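PDB 5WIX: p-47 protein from Clostridium botulinum E1 str. 'BoNT E Beluga', which is of unknown function but adopts a TULIP-domain topology like that of bactericidal/permeability-increasing protein, which hints at binding of lipid or another apolar ligand. Local coordinates for residues S330-T338 with G380-L391. Numbering follows the deposited sequence.
Sequences SKLNMECIT and GNWSLKSFRDSL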
# COMPACT_ATOMS: atom_id res chain seq x y z
N SER A 330 -30.43 33.02 1.88
CA SER A 330 -29.67 33.06 0.63
C SER A 330 -29.24 31.65 0.24
O SER A 330 -28.54 30.98 1.01
CB SER A 330 -28.45 33.98 0.80
OG SER A 330 -28.00 34.47 -0.45
N LYS A 331 -29.66 31.19 -0.95
CA LYS A 331 -29.28 29.84 -1.39
C LYS A 331 -27.84 29.84 -1.94
O LYS A 331 -27.46 30.69 -2.74
CB LYS A 331 -30.28 29.28 -2.41
CG LYS A 331 -30.35 30.01 -3.74
CD LYS A 331 -31.53 29.50 -4.57
CE LYS A 331 -31.65 30.23 -5.92
NZ LYS A 331 -32.89 29.84 -6.67
N LEU A 332 -27.05 28.88 -1.45
CA LEU A 332 -25.62 28.80 -1.71
C LEU A 332 -25.22 27.55 -2.53
O LEU A 332 -25.48 26.42 -2.10
CB LEU A 332 -24.86 28.81 -0.38
CG LEU A 332 -25.13 29.95 0.60
CD1 LEU A 332 -24.30 29.80 1.88
CD2 LEU A 332 -24.82 31.27 -0.08
N ASN A 333 -24.60 27.75 -3.69
CA ASN A 333 -24.07 26.63 -4.49
C ASN A 333 -22.60 26.82 -4.87
O ASN A 333 -22.23 27.85 -5.43
CB ASN A 333 -24.88 26.45 -5.78
CG ASN A 333 -26.30 26.00 -5.53
OD1 ASN A 333 -26.65 24.83 -5.76
ND2 ASN A 333 -27.16 26.92 -5.07
N MET A 334 -21.76 25.83 -4.57
CA MET A 334 -20.36 25.87 -4.99
C MET A 334 -19.87 24.60 -5.69
O MET A 334 -20.26 23.49 -5.32
CB MET A 334 -19.45 26.14 -3.79
CG MET A 334 -18.01 26.39 -4.16
SD MET A 334 -17.03 27.07 -2.81
CE MET A 334 -17.02 25.62 -1.77
N GLU A 335 -19.05 24.77 -6.72
CA GLU A 335 -18.19 23.68 -7.21
C GLU A 335 -16.74 24.15 -7.14
O GLU A 335 -16.41 25.24 -7.61
CB GLU A 335 -18.53 23.25 -8.63
CG GLU A 335 -17.67 22.06 -9.10
CD GLU A 335 -17.86 21.68 -10.58
OE1 GLU A 335 -18.08 20.49 -10.87
OE2 GLU A 335 -17.76 22.58 -11.44
N CYS A 336 -15.88 23.33 -6.55
CA CYS A 336 -14.52 23.77 -6.25
C CYS A 336 -13.50 22.63 -6.30
O CYS A 336 -13.52 21.72 -5.46
CB CYS A 336 -14.46 24.43 -4.87
SG CYS A 336 -12.81 24.96 -4.36
N ILE A 337 -12.62 22.72 -7.29
CA ILE A 337 -11.56 21.76 -7.52
C ILE A 337 -10.33 22.03 -6.64
O ILE A 337 -9.76 23.13 -6.68
CB ILE A 337 -11.14 21.79 -8.97
CG1 ILE A 337 -12.37 21.84 -9.87
CG2 ILE A 337 -10.22 20.62 -9.28
CD1 ILE A 337 -13.22 20.61 -9.81
N THR A 338 -9.92 21.05 -5.85
CA THR A 338 -8.67 21.17 -5.10
C THR A 338 -7.68 20.14 -5.62
O THR A 338 -8.09 19.16 -6.24
CB THR A 338 -8.87 20.99 -3.61
OG1 THR A 338 -9.46 19.70 -3.37
CG2 THR A 338 -9.79 22.04 -3.09
N GLY A 380 -24.14 35.59 1.91
CA GLY A 380 -23.96 34.51 0.96
C GLY A 380 -22.53 34.43 0.46
O GLY A 380 -21.88 33.39 0.59
N ASN A 381 -22.03 35.54 -0.10
CA ASN A 381 -20.68 35.58 -0.67
C ASN A 381 -19.60 35.37 0.38
O ASN A 381 -18.52 34.88 0.08
CB ASN A 381 -20.44 36.90 -1.40
CG ASN A 381 -21.20 36.99 -2.72
OD1 ASN A 381 -21.53 35.97 -3.33
ND2 ASN A 381 -21.47 38.22 -3.17
N TRP A 382 -19.88 35.74 1.62
CA TRP A 382 -18.90 35.52 2.69
C TRP A 382 -18.85 34.05 3.09
O TRP A 382 -17.79 33.52 3.46
CB TRP A 382 -19.23 36.38 3.90
CG TRP A 382 -18.75 37.77 3.73
CD1 TRP A 382 -19.50 38.90 3.63
CD2 TRP A 382 -17.39 38.18 3.60
NE1 TRP A 382 -18.70 39.99 3.45
CE2 TRP A 382 -17.39 39.58 3.43
CE3 TRP A 382 -16.18 37.50 3.62
CZ2 TRP A 382 -16.22 40.30 3.28
CZ3 TRP A 382 -15.01 38.23 3.47
CH2 TRP A 382 -15.04 39.61 3.30
N SER A 383 -20.01 33.40 3.01
CA SER A 383 -20.15 32.02 3.43
C SER A 383 -19.48 31.11 2.44
O SER A 383 -18.78 30.17 2.82
CB SER A 383 -21.63 31.66 3.59
OG SER A 383 -22.19 32.26 4.76
N LEU A 384 -19.68 31.40 1.15
CA LEU A 384 -19.08 30.60 0.08
C LEU A 384 -17.56 30.60 0.22
O LEU A 384 -16.90 29.55 0.11
CB LEU A 384 -19.51 31.14 -1.28
CG LEU A 384 -20.95 30.81 -1.68
CD1 LEU A 384 -21.33 31.40 -3.04
CD2 LEU A 384 -21.16 29.29 -1.68
N LYS A 385 -17.00 31.78 0.50
CA LYS A 385 -15.57 31.89 0.73
C LYS A 385 -15.18 30.97 1.87
O LYS A 385 -14.26 30.17 1.74
CB LYS A 385 -15.17 33.34 0.98
CG LYS A 385 -15.42 34.22 -0.26
CD LYS A 385 -14.96 35.67 -0.10
CE LYS A 385 -15.14 36.46 -1.42
NZ LYS A 385 -14.70 37.88 -1.29
N SER A 386 -15.93 31.06 2.96
CA SER A 386 -15.64 30.23 4.12
C SER A 386 -15.53 28.77 3.74
O SER A 386 -14.63 28.09 4.21
CB SER A 386 -16.72 30.40 5.20
OG SER A 386 -16.14 30.27 6.49
N PHE A 387 -16.44 28.31 2.88
CA PHE A 387 -16.49 26.91 2.44
C PHE A 387 -15.21 26.49 1.70
O PHE A 387 -14.43 25.64 2.16
CB PHE A 387 -17.68 26.69 1.51
CG PHE A 387 -19.01 26.86 2.15
CD1 PHE A 387 -19.13 26.87 3.53
CD2 PHE A 387 -20.15 27.00 1.37
CE1 PHE A 387 -20.38 27.03 4.12
CE2 PHE A 387 -21.40 27.15 1.95
CZ PHE A 387 -21.51 27.16 3.32
N ARG A 388 -15.04 27.09 0.53
CA ARG A 388 -13.82 26.97 -0.24
C ARG A 388 -12.57 26.98 0.64
O ARG A 388 -11.77 26.06 0.59
CB ARG A 388 -13.73 28.10 -1.26
CG ARG A 388 -12.38 28.18 -1.91
CD ARG A 388 -12.34 29.22 -2.98
NE ARG A 388 -12.42 30.55 -2.41
CZ ARG A 388 -12.71 31.64 -3.10
NH1 ARG A 388 -12.97 31.55 -4.41
NH2 ARG A 388 -12.76 32.82 -2.48
N ASP A 389 -12.45 28.00 1.48
CA ASP A 389 -11.27 28.14 2.34
C ASP A 389 -10.99 26.86 3.14
O ASP A 389 -9.82 26.55 3.45
CB ASP A 389 -11.45 29.35 3.28
CG ASP A 389 -11.14 30.69 2.59
OD1 ASP A 389 -11.33 30.82 1.35
OD2 ASP A 389 -10.70 31.62 3.31
N SER A 390 -12.04 26.11 3.46
CA SER A 390 -11.92 24.95 4.36
C SER A 390 -11.45 23.73 3.60
O SER A 390 -11.07 22.74 4.20
CB SER A 390 -13.25 24.62 5.03
OG SER A 390 -14.12 23.99 4.10
N LEU A 391 -11.54 23.82 2.27
CA LEU A 391 -11.06 22.77 1.39
C LEU A 391 -9.55 22.84 1.11
O LEU A 391 -9.06 22.12 0.26
CB LEU A 391 -11.79 22.85 0.05
CG LEU A 391 -13.29 22.70 0.20
CD1 LEU A 391 -13.94 22.62 -1.18
CD2 LEU A 391 -13.61 21.46 1.02
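L332 and M334 of strand 328-343 press onto G380, L384 and F387 of helix 370-390, joining the long helix of a TULIP-type domain to its strongly curved antiparallel sheet. The two segments run roughly parallel, their axes 9.0 Å apart at closest and inclined at 33°, and they meet through van der Waals packing, side chains of the strand resting on side chains and backbone of the helix. Glycine suits position 380 because, having no side chain, it lets the helix backbone come close to the strand: L332 CD2 lies 3.5 Å from G380 CA. Nearby, the S330 hydroxyl is hydrogen-bonded to A376 O. The other methyl of L332, CD1, lies near S383 CB and 3.9 Å from F387 CE2, meeting the ring obliquely. S383 is small enough to admit it and turns its own hydroxyl back to V379 O in the helix.

M334 supplies the flexible apolar arm needed in the middle. With CG anti to the backbone N (chi1 -172°) and a bend at chi3 (69°), its chain reaches down to the helix backbone, placing CE 3.5 Å from F387 CB while SD rests against R388 CB. The F387 ring also meets W285 edge-to-face, so the packing continues into the domain.

The contact is looser at partly exposed N333 and R388. N333 points away from the helix, and only its backbone O comes near L384 CD2, at 4.2 Å. R388 bridges the two environments: its CG passes C336 SG at 4.1 Å, whereas the guanidinium leads away, with D389 OD1 at its edge in a long salt bridge. L391 packs CD1 against C336, and T338 CG2 rests 3.4 Å from L391 O.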